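Local coordinates for protein induced by osmotic stress (PDB 5YWN) that probably reduces ketones, haloketones among them, to chiral alcohols with an NADP cofactor, as a member of the dihydroflavonol-4-reductase subfamily, at residues G26-V30 / D48-Y52; V216-L220 / S325-L330; D227-T231 / G268-L272. The protein carries 1 engineered substitution. One frame throughout, in Å; residues are numbered along the deposited sequence.

Contact 1 of 3, residues G26-V30 / D48-Y52; sequences GYKVV and DDFSY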
ATOM      1  N   GLY A  26     -15.176   3.864  14.206  1.00 28.31           N
ATOM      2  CA  GLY A  26     -16.536   3.435  14.269  1.00 29.98           C
ATOM      3  C   GLY A  26     -17.236   2.843  13.062  1.00 31.77           C
ATOM      4  O   GLY A  26     -18.362   2.461  13.149  1.00 28.57           O
ATOM      5  N   TYR A  27     -16.545   2.730  11.956  1.00 29.72           N
ATOM      6  CA  TYR A  27     -17.041   1.993  10.819  1.00 26.38           C
ATOM      7  C   TYR A  27     -17.049   0.516  11.081  1.00 25.55           C
ATOM      8  O   TYR A  27     -16.317   0.022  11.848  1.00 27.54           O
ATOM      9  CB  TYR A  27     -16.167   2.274   9.598  1.00 28.83           C
ATOM     10  CG  TYR A  27     -16.177   3.689   9.162  1.00 24.91           C
ATOM     11  CD1 TYR A  27     -17.133   4.154   8.315  1.00 28.61           C
ATOM     12  CD2 TYR A  27     -15.236   4.545   9.584  1.00 27.82           C
ATOM     13  CE1 TYR A  27     -17.173   5.457   7.924  1.00 28.28           C
ATOM     14  CE2 TYR A  27     -15.262   5.840   9.199  1.00 27.82           C
ATOM     15  CZ  TYR A  27     -16.240   6.282   8.359  1.00 29.19           C
ATOM     16  OH  TYR A  27     -16.263   7.535   7.972  1.00 27.64           O
ATOM     17  N   LYS A  28     -17.924  -0.174  10.417  1.00 25.34           N
ATOM     18  CA  LYS A  28     -17.811  -1.565  10.231  1.00 24.92           C
ATOM     19  C   LYS A  28     -16.987  -1.872   8.984  1.00 26.08           C
ATOM     20  O   LYS A  28     -16.874  -1.076   8.125  1.00 27.05           O
ATOM     21  CB  LYS A  28     -19.168  -2.211  10.174  1.00 24.02           C
ATOM     22  CG  LYS A  28     -19.772  -2.518  11.508  1.00 31.59           C
ATOM     23  CD  LYS A  28     -21.127  -3.109  11.290  1.00 38.34           C
ATOM     24  CE  LYS A  28     -21.798  -3.589  12.538  1.00 41.50           C
ATOM     25  NZ  LYS A  28     -22.854  -2.667  12.984  1.00 49.71           N
ATOM     26  N   VAL A  29     -16.457  -3.070   8.922  1.00 21.92           N
ATOM     27  CA  VAL A  29     -15.651  -3.505   7.846  1.00 27.05           C
ATOM     28  C   VAL A  29     -16.072  -4.842   7.276  1.00 25.79           C
ATOM     29  O   VAL A  29     -16.393  -5.712   7.965  1.00 25.66           O
ATOM     30  CB  VAL A  29     -14.142  -3.536   8.254  1.00 24.15           C
ATOM     31  CG1 VAL A  29     -13.290  -4.252   7.255  1.00 24.26           C
ATOM     32  CG2 VAL A  29     -13.629  -2.149   8.503  1.00 20.79           C
ATOM     33  N   VAL A  30     -15.985  -4.960   5.983  1.00 23.83           N
ATOM     34  CA  VAL A  30     -16.079  -6.225   5.322  1.00 23.34           C
ATOM     35  C   VAL A  30     -14.863  -6.428   4.468  1.00 22.73           C
ATOM     36  O   VAL A  30     -14.611  -5.670   3.594  1.00 23.16           O
ATOM     37  CB  VAL A  30     -17.340  -6.267   4.443  1.00 28.38           C
ATOM     38  CG1 VAL A  30     -17.543  -7.603   3.792  1.00 25.86           C
ATOM     39  CG2 VAL A  30     -18.561  -5.795   5.178  1.00 27.37           C
ATOM     40  N   ASP A  48     -16.045  -8.257  16.369  1.00 32.93           N
ATOM     41  CA  ASP A  48     -17.414  -8.306  15.929  1.00 36.81           C
ATOM     42  C   ASP A  48     -17.798  -7.399  14.764  1.00 33.14           C
ATOM     43  O   ASP A  48     -18.687  -7.696  14.042  1.00 32.98           O
ATOM     44  CB  ASP A  48     -18.349  -8.128  17.104  1.00 39.84           C
ATOM     45  CG  ASP A  48     -18.242  -9.250  18.110  1.00 42.51           C
ATOM     46  OD1 ASP A  48     -17.852 -10.371  17.799  1.00 44.25           O
ATOM     47  OD2 ASP A  48     -18.547  -8.981  19.242  1.00 52.30           O
ATOM     48  N   ASP A  49     -17.124  -6.276  14.645  1.00 32.14           N
ATOM     49  CA  ASP A  49     -17.410  -5.294  13.622  1.00 33.61           C
ATOM     50  C   ASP A  49     -16.706  -5.618  12.300  1.00 28.68           C
ATOM     51  O   ASP A  49     -16.765  -4.889  11.374  1.00 27.94           O
ATOM     52  CB  ASP A  49     -17.116  -3.897  14.121  1.00 31.05           C
ATOM     53  CG  ASP A  49     -18.184  -3.370  15.041  1.00 38.13           C
ATOM     54  OD1 ASP A  49     -19.268  -3.961  15.125  1.00 37.72           O
ATOM     55  OD2 ASP A  49     -17.942  -2.344  15.669  1.00 37.70           O
ATOM     56  N   PHE A  50     -16.058  -6.747  12.259  1.00 28.07           N
ATOM     57  CA  PHE A  50     -15.406  -7.199  11.079  1.00 32.52           C
ATOM     58  C   PHE A  50     -16.036  -8.455  10.506  1.00 30.52           C
ATOM     59  O   PHE A  50     -16.173  -9.427  11.174  1.00 34.11           O
ATOM     60  CB  PHE A  50     -13.942  -7.504  11.332  1.00 29.91           C
ATOM     61  CG  PHE A  50     -13.229  -8.066  10.142  1.00 25.48           C
ATOM     62  CD1 PHE A  50     -12.722  -7.247   9.192  1.00 24.26           C
ATOM     63  CD2 PHE A  50     -13.102  -9.397   9.975  1.00 26.52           C
ATOM     64  CE1 PHE A  50     -12.087  -7.736   8.098  1.00 26.82           C
ATOM     65  CE2 PHE A  50     -12.478  -9.910   8.866  1.00 28.67           C
ATOM     66  CZ  PHE A  50     -11.958  -9.075   7.929  1.00 27.79           C
ATOM     67  N   SER A  51     -16.340  -8.429   9.239  1.00 28.45           N
ATOM     68  CA  SER A  51     -16.756  -9.609   8.543  1.00 31.34           C
ATOM     69  C   SER A  51     -16.022  -9.795   7.222  1.00 28.73           C
ATOM     70  O   SER A  51     -15.412  -8.912   6.771  1.00 26.46           O
ATOM     71  CB  SER A  51     -18.258  -9.707   8.432  1.00 33.05           C
ATOM     72  OG  SER A  51     -18.818  -8.647   7.789  1.00 36.82           O
ATOM     73  N   TYR A  52     -16.045 -10.994   6.688  1.00 27.42           N
ATOM     74  CA  TYR A  52     -15.310 -11.325   5.508  1.00 26.18           C
ATOM     75  C   TYR A  52     -16.109 -12.100   4.471  1.00 31.95           C
ATOM     76  O   TYR A  52     -17.068 -12.747   4.787  1.00 27.49           O
ATOM     77  CB  TYR A  52     -14.033 -12.089   5.860  1.00 25.82           C
ATOM     78  CG  TYR A  52     -14.254 -13.451   6.457  1.00 29.77           C
ATOM     79  CD1 TYR A  52     -14.489 -13.606   7.786  1.00 30.69           C
ATOM     80  CD2 TYR A  52     -14.241 -14.555   5.689  1.00 29.87           C
ATOM     81  CE1 TYR A  52     -14.700 -14.829   8.321  1.00 30.28           C
ATOM     82  CE2 TYR A  52     -14.461 -15.766   6.214  1.00 31.80           C
ATOM     83  CZ  TYR A  52     -14.679 -15.886   7.527  1.00 32.21           C
ATOM     84  OH  TYR A  52     -14.884 -17.092   8.002  1.00 38.54           O
TER
HETATM   85  O   HOH W   1     -18.908  -6.102   8.954  1.00 28.78           O

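Contact 2 of 3, residues V216-L220 / S325-L330; sequences VNSVL and SIKQVL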
ATOM      1  N   VAL A 216      13.166  -2.589   6.180  1.00 27.04           N
ATOM      2  CA  VAL A 216      13.587  -2.216   7.505  1.00 27.09           C
ATOM      3  C   VAL A 216      13.998  -3.422   8.381  1.00 29.44           C
ATOM      4  O   VAL A 216      15.070  -3.464   8.893  1.00 30.33           O
ATOM      5  CB  VAL A 216      12.509  -1.386   8.229  1.00 21.91           C
ATOM      6  CG1 VAL A 216      12.823  -1.186   9.686  1.00 25.49           C
ATOM      7  CG2 VAL A 216      12.320  -0.050   7.583  1.00 22.37           C
ATOM      8  N   ASN A 217      13.107  -4.363   8.535  1.00 26.84           N
ATOM      9  CA  ASN A 217      13.256  -5.436   9.483  1.00 27.82           C
ATOM     10  C   ASN A 217      14.400  -6.439   9.256  1.00 31.77           C
ATOM     11  O   ASN A 217      14.928  -6.987  10.175  1.00 32.30           O
ATOM     12  CB  ASN A 217      11.918  -6.074   9.762  1.00 29.74           C
ATOM     13  CG  ASN A 217      10.895  -5.058  10.194  1.00 31.59           C
ATOM     14  OD1 ASN A 217      11.182  -4.180  10.937  1.00 31.78           O
ATOM     15  ND2 ASN A 217       9.717  -5.201   9.735  1.00 31.72           N
ATOM     16  N   SER A 218      14.822  -6.566   8.025  1.00 29.66           N
ATOM     17  CA  SER A 218      15.925  -7.375   7.643  1.00 31.77           C
ATOM     18  C   SER A 218      17.269  -6.919   8.257  1.00 31.05           C
ATOM     19  O   SER A 218      18.167  -7.673   8.330  1.00 29.95           O
ATOM     20  CB  SER A 218      16.032  -7.428   6.133  1.00 29.75           C
ATOM     21  OG  SER A 218      16.373  -6.190   5.615  1.00 27.94           O
ATOM     22  N   VAL A 219      17.342  -5.691   8.715  1.00 27.81           N
ATOM     23  CA  VAL A 219      18.562  -5.189   9.274  1.00 27.87           C
ATOM     24  C   VAL A 219      18.983  -6.013  10.472  1.00 25.80           C
ATOM     25  O   VAL A 219      20.091  -6.104  10.748  1.00 30.28           O
ATOM     26  CB  VAL A 219      18.539  -3.704   9.657  1.00 27.23           C
ATOM     27  CG1 VAL A 219      17.994  -2.865   8.576  1.00 33.05           C
ATOM     28  CG2 VAL A 219      17.795  -3.464  10.934  1.00 30.50           C
ATOM     29  N   LEU A 220      18.023  -6.574  11.157  1.00 30.40           N
ATOM     30  CA  LEU A 220      18.212  -7.419  12.296  1.00 30.84           C
ATOM     31  C   LEU A 220      18.950  -8.708  11.940  1.00 33.59           C
ATOM     32  O   LEU A 220      19.529  -9.308  12.754  1.00 35.10           O
ATOM     33  CB  LEU A 220      16.886  -7.707  12.971  1.00 31.04           C
ATOM     34  CG  LEU A 220      16.120  -6.506  13.499  1.00 33.32           C
ATOM     35  CD1 LEU A 220      14.958  -6.900  14.378  1.00 31.68           C
ATOM     36  CD2 LEU A 220      17.044  -5.598  14.251  1.00 32.24           C
ATOM     37  N   SER A 325       8.658  -0.112  14.075  1.00 21.06           N
ATOM     38  CA  SER A 325       8.661  -1.376  13.396  1.00 21.86           C
ATOM     39  C   SER A 325       9.565  -2.414  14.092  1.00 24.40           C
ATOM     40  O   SER A 325       9.188  -3.515  14.288  1.00 25.03           O
ATOM     41  CB  SER A 325       8.978  -1.188  11.904  1.00 24.55           C
ATOM     42  OG  SER A 325       9.034  -2.382  11.200  1.00 26.39           O
ATOM     43  N   ILE A 326      10.761  -1.986  14.463  1.00 26.94           N
ATOM     44  CA  ILE A 326      11.714  -2.796  15.177  1.00 22.80           C
ATOM     45  C   ILE A 326      11.297  -3.195  16.580  1.00 23.52           C
ATOM     46  O   ILE A 326      11.484  -4.291  16.943  1.00 23.97           O
ATOM     47  CB  ILE A 326      13.118  -2.193  15.125  1.00 24.02           C
ATOM     48  CG1 ILE A 326      13.647  -2.303  13.715  1.00 27.36           C
ATOM     49  CG2 ILE A 326      14.080  -2.910  16.045  1.00 24.41           C
ATOM     50  CD1 ILE A 326      14.468  -1.174  13.310  1.00 30.06           C
ATOM     51  N   LYS A 327      10.712  -2.278  17.317  1.00 22.16           N
ATOM     52  CA  LYS A 327      10.245  -2.544  18.663  1.00 26.40           C
ATOM     53  C   LYS A 327       9.253  -3.673  18.599  1.00 29.96           C
ATOM     54  O   LYS A 327       9.329  -4.543  19.373  1.00 26.57           O
ATOM     55  CB  LYS A 327       9.557  -1.348  19.266  1.00 25.14           C
ATOM     56  CG  LYS A 327      10.471  -0.462  20.027  1.00 34.33           C
ATOM     57  CD  LYS A 327       9.808   0.722  20.711  1.00 38.95           C
ATOM     58  CE  LYS A 327      10.851   1.649  21.301  1.00 39.70           C
ATOM     59  NZ  LYS A 327      10.483   3.096  21.295  1.00 52.16           N
ATOM     60  N   GLN A 328       8.371  -3.664  17.612  1.00 25.60           N
ATOM     61  CA  GLN A 328       7.437  -4.737  17.467  1.00 24.79           C
ATOM     62  C   GLN A 328       8.069  -6.089  17.213  1.00 27.10           C
ATOM     63  O   GLN A 328       7.673  -7.037  17.792  1.00 28.04           O
ATOM     64  CB  GLN A 328       6.439  -4.447  16.374  1.00 27.54           C
ATOM     65  CG  GLN A 328       5.371  -5.497  16.234  1.00 28.24           C
ATOM     66  CD  GLN A 328       4.286  -5.112  15.280  1.00 31.18           C
ATOM     67  OE1 GLN A 328       4.541  -4.798  14.162  1.00 26.80           O
ATOM     68  NE2 GLN A 328       3.070  -5.159  15.742  1.00 27.46           N
ATOM     69  N   VAL A 329       9.026  -6.156  16.325  1.00 27.05           N
ATOM     70  CA  VAL A 329       9.670  -7.392  16.020  1.00 29.75           C
ATOM     71  C   VAL A 329      10.424  -7.929  17.248  1.00 31.69           C
ATOM     72  O   VAL A 329      10.409  -9.074  17.507  1.00 29.98           O
ATOM     73  CB  VAL A 329      10.580  -7.301  14.788  1.00 32.41           C
ATOM     74  CG1 VAL A 329      11.419  -8.567  14.651  1.00 31.84           C
ATOM     75  CG2 VAL A 329       9.762  -7.053  13.547  1.00 26.97           C
ATOM     76  N   LEU A 330      11.054  -7.053  17.979  1.00 29.19           N
ATOM     77  CA  LEU A 330      11.725  -7.443  19.203  1.00 34.56           C
ATOM     78  C   LEU A 330      10.740  -7.968  20.246  1.00 35.62           C
ATOM     79  O   LEU A 330      10.990  -8.948  20.858  1.00 35.80           O
ATOM     80  CB  LEU A 330      12.579  -6.337  19.767  1.00 24.44           C
ATOM     81  CG  LEU A 330      13.732  -5.877  18.923  1.00 28.15           C
ATOM     82  CD1 LEU A 330      14.540  -4.814  19.562  1.00 27.92           C
ATOM     83  CD2 LEU A 330      14.604  -6.996  18.508  1.00 35.67           C
TER

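Contact 3 of 3, residues D227-T231 / G268-L272; sequences DVPAT and GQTLL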
ATOM      1  N   ASP A 227      28.086  -5.881   4.838  1.00 36.90           N
ATOM      2  CA  ASP A 227      28.052  -4.567   4.238  1.00 38.08           C
ATOM      3  C   ASP A 227      26.816  -3.772   4.687  1.00 35.23           C
ATOM      4  O   ASP A 227      25.834  -4.316   5.083  1.00 33.52           O
ATOM      5  CB  ASP A 227      28.072  -4.672   2.735  1.00 34.80           C
ATOM      6  CG  ASP A 227      29.423  -5.168   2.171  1.00 51.60           C
ATOM      7  OD1 ASP A 227      30.490  -4.894   2.733  1.00 58.03           O
ATOM      8  OD2 ASP A 227      29.432  -5.810   1.124  1.00 57.49           O
ATOM      9  N   VAL A 228      26.910  -2.475   4.599  1.00 34.56           N
ATOM     10  CA  VAL A 228      25.772  -1.639   4.764  1.00 31.45           C
ATOM     11  C   VAL A 228      24.783  -1.990   3.659  1.00 32.65           C
ATOM     12  O   VAL A 228      25.153  -2.101   2.540  1.00 30.63           O
ATOM     13  CB  VAL A 228      26.162  -0.166   4.618  1.00 33.02           C
ATOM     14  CG1 VAL A 228      24.945   0.731   4.616  1.00 28.73           C
ATOM     15  CG2 VAL A 228      27.165   0.258   5.674  1.00 31.98           C
ATOM     16  N   PRO A 229      23.513  -2.113   3.960  1.00 31.87           N
ATOM     17  CA  PRO A 229      22.547  -2.419   2.911  1.00 30.59           C
ATOM     18  C   PRO A 229      22.514  -1.343   1.876  1.00 30.03           C
ATOM     19  O   PRO A 229      22.723  -0.257   2.205  1.00 29.18           O
ATOM     20  CB  PRO A 229      21.237  -2.440   3.639  1.00 31.97           C
ATOM     21  CG  PRO A 229      21.596  -2.804   5.000  1.00 36.71           C
ATOM     22  CD  PRO A 229      22.890  -2.132   5.274  1.00 29.74           C
ATOM     23  N   ALA A 230      22.309  -1.698   0.620  1.00 39.41           N
ATOM     24  CA  ALA A 230      22.233  -0.739  -0.481  1.00 33.11           C
ATOM     25  C   ALA A 230      20.824  -0.218  -0.760  1.00 37.30           C
ATOM     26  O   ALA A 230      20.609   0.584  -1.610  1.00 41.36           O
ATOM     27  CB  ALA A 230      22.854  -1.295  -1.735  1.00 38.67           C
ATOM     28  N   THR A 231      19.900  -0.658   0.035  1.00 33.78           N
ATOM     29  CA  THR A 231      18.542  -0.279  -0.075  1.00 36.15           C
ATOM     30  C   THR A 231      18.432   1.239  -0.006  1.00 36.05           C
ATOM     31  O   THR A 231      19.111   1.858   0.757  1.00 34.71           O
ATOM     32  CB  THR A 231      17.741  -0.922   1.078  1.00 41.43           C
ATOM     33  OG1 THR A 231      17.918  -0.199   2.280  1.00 43.05           O
ATOM     34  CG2 THR A 231      18.204  -2.316   1.364  1.00 37.26           C
ATOM     35  N   GLY A 268      20.596   2.764   3.207  1.00 25.32           N
ATOM     36  CA  GLY A 268      21.029   1.793   4.165  1.00 28.61           C
ATOM     37  C   GLY A 268      21.764   2.387   5.357  1.00 26.38           C
ATOM     38  O   GLY A 268      21.638   1.919   6.414  1.00 23.13           O
ATOM     39  N   GLN A 269      22.543   3.421   5.135  1.00 24.37           N
ATOM     40  CA  GLN A 269      23.194   4.124   6.213  1.00 26.92           C
ATOM     41  C   GLN A 269      22.222   4.815   7.152  1.00 24.78           C
ATOM     42  O   GLN A 269      22.373   4.730   8.308  1.00 23.02           O
ATOM     43  CB  GLN A 269      24.251   5.085   5.717  1.00 25.55           C
ATOM     44  CG  GLN A 269      25.159   5.586   6.792  1.00 28.08           C
ATOM     45  CD  GLN A 269      26.040   4.528   7.379  1.00 28.17           C
ATOM     46  OE1 GLN A 269      26.836   3.948   6.704  1.00 25.63           O
ATOM     47  NE2 GLN A 269      25.865   4.271   8.625  1.00 24.22           N
ATOM     48  N   THR A 270      21.201   5.433   6.594  1.00 22.85           N
ATOM     49  CA  THR A 270      20.168   6.076   7.352  1.00 22.99           C
ATOM     50  C   THR A 270      19.493   5.046   8.277  1.00 25.22           C
ATOM     51  O   THR A 270      19.323   5.289   9.427  1.00 22.01           O
ATOM     52  CB  THR A 270      19.058   6.649   6.436  1.00 23.98           C
ATOM     53  OG1 THR A 270      19.607   7.177   5.257  1.00 19.64           O
ATOM     54  CG2 THR A 270      18.319   7.727   7.149  1.00 24.48           C
ATOM     55  N   LEU A 271      19.190   3.886   7.730  1.00 23.73           N
ATOM     56  CA  LEU A 271      18.588   2.810   8.441  1.00 24.95           C
ATOM     57  C   LEU A 271      19.455   2.263   9.587  1.00 25.52           C
ATOM     58  O   LEU A 271      19.011   2.161  10.679  1.00 25.11           O
ATOM     59  CB  LEU A 271      18.279   1.702   7.461  1.00 20.13           C
ATOM     60  CG  LEU A 271      17.817   0.390   8.012  1.00 30.74           C
ATOM     61  CD1 LEU A 271      16.627   0.494   8.931  1.00 30.12           C
ATOM     62  CD2 LEU A 271      17.657  -0.707   6.987  1.00 29.42           C
ATOM     63  N   LEU A 272      20.699   1.997   9.298  1.00 25.48           N
ATOM     64  CA  LEU A 272      21.658   1.534  10.266  1.00 26.21           C
ATOM     65  C   LEU A 272      21.855   2.540  11.407  1.00 23.80           C
ATOM     66  O   LEU A 272      21.901   2.181  12.528  1.00 26.39           O
ATOM     67  CB  LEU A 272      22.973   1.319   9.577  1.00 27.04           C
ATOM     68  CG  LEU A 272      23.338  -0.061   9.086  1.00 32.54           C
ATOM     69  CD1 LEU A 272      24.723  -0.110   8.502  1.00 30.55           C
ATOM     70  CD2 LEU A 272      23.181  -1.084  10.173  1.00 33.58           C
TER
HETATM   71  O   HOH W   2      22.492   2.195   0.906  1.00 38.01           O

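Contact 1 of 3, residues G26-V30 / D48-Y52
CG1 of Val29 and CG of Phe50 both stand anti to the backbone N (chi1 168° and 176°), which brings Val29 CG1 to the edge of the phenyl ring, near its plane. The closest approach is 3.6 Å, from Val29 CG1 to Phe50 CD1. Between the backbones the two strands are joined through Val29: its N donates to Asp49 O in an almost linear bond of 3.1 Å, and Val29 O accepts Ser51 N at 3.0 Å from a donor tilted 19° off the carbonyl plane. A water grips the same Val29 O at 2.7 Å and also bonds to Ser51 OG at 2.8 Å, tying the serine hydroxyl to the neighbouring strand. On the face of Ser51, Val30 CG2 lies near that hydroxyl. At the exposed end Lys28 crosses Asp49 at about a right angle; its CE lies 3.6 Å from Asp49 OD1, but NZ stays beyond salt-bridge distance. Leu23 and Val22 of helix 13-24 pack against Val29. Paired in parallel, strands 28-33 and 50-54 belong to one beta-alpha-beta unit, with helix 36-46 between them, at the margin of the Rossmann-fold sheet.

Contact 2 of 3, residues V216-L220 / S325-L330
Asn217 and Ser325 form the polar link between residues 216-220, where helix 211-217 passes into a 3-10 segment, and helix 318-332. Ser325 OG donates to Asn217 OD1 at 2.8 Å, arriving in the carbonyl plane on a lone pair, with a C=O...donor angle of 110°. The serine hydroxyl reaches across because it stands anti to its own backbone N (chi1 178°), while the amide of Asn217 swings in beside its backbone N (chi1 -54°). The buried part of the contact is made by Ser325, Val216 and Ile326, with Val216 CG1 meeting Ile326 CD1 at 4.0 Å. Val275 of helix 268-278 touches Ile326 as well, and Phe279 packs on both Ile326 and Leu330.

Leu220, Val329 and Leu330 are partly exposed; their aliphatic contacts are as close but lie nearer the solvent. Leu220 slides past Val329 in the opposite direction, CD1 coming to 3.9 Å from Val329 CG1. The same CD1 stands 4.1 Å from Leu330 CD2, whereas Leu220 CD2 approaches the buried Ile326 CG2 at a longer 4.4 Å.

The contact ties the region just after the NADP-binding residues Asn210 and Ser212 to the C-terminal helix 318-332, and the side chain of Ser325 lies about 6 Å from that of Tyr13, another NADP-binding residue. A directional bond fixes how Asn217 and Ser325 face each other, while the aliphatic contacts set the spacing with less orientational demand. With an uncharged hydrogen bond amid branched aliphatic groups, cohesion here should depend little on ionisation.

Contact 3 of 3, residues D227-T231 / G268-L272
Val228 rests its two methyl groups on the start of helix 268-278. CG1 stands anti to the backbone N (chi1 173°) and comes over the backbone, 3.6 Å from Gln269 N, while Val228 CG2 meets Leu272 CD1 at 3.8 Å and also faces Gln269 OE1. The same leucine methyl, Leu272 CD1, lies 4.2 Å from Pro229 CD. Next along the loop, Pro229 O receives a CA-H...O contact from Gly268 CA at 3.3 Å, with an angle of 166° at the hydrogen. Gly268, without a side chain, lets its CA come this close to the Pro229 carbonyl. Water bridges the same two residues, donating to Pro229 O at 2.8 Å and accepting from Gly268 N at 3.0 Å. The N-H groups of a helix's first turn lack the partners that a preceding turn would supply, and the water takes up one of them at this N-terminus. The helix directly follows strand 265-267, the last strand along the chain of this extended short-chain dehydrogenase/reductase fold, and the loop lying against it joins helix 211-217 to strand 234-237. Behind this shell, Gln269 is held by its amide: OE1 accepts from Lys290 N, and NE2 donates to Asp273 OD1 and Val288 O. Leu222 packs on Pro229 from the loop that follows helix 211-217.

How the contacts relate
Contact 1 stands apart at the margin of the main parallel sheet, on the far side of the chain's centre from contact 3 and with its nearest atoms about 17 Å from contact 2. All three are partly buried, but contact 1 alone is built on strand pairing, its direct polar bonds running between backbones. Contact 2 joins two helical segments through a side-chain hydrogen bond, whereas contact 3 sets a loop on a helix start with water as intermediary. Contacts 2 and 3 adjoin, their centres about 14 Å apart: Val216 packs against Leu271, so helix 268-278, a partner in contact 3, also borders contact 2, and residues 227-231 and 268-272 lie in sequence between the segments of contact 2.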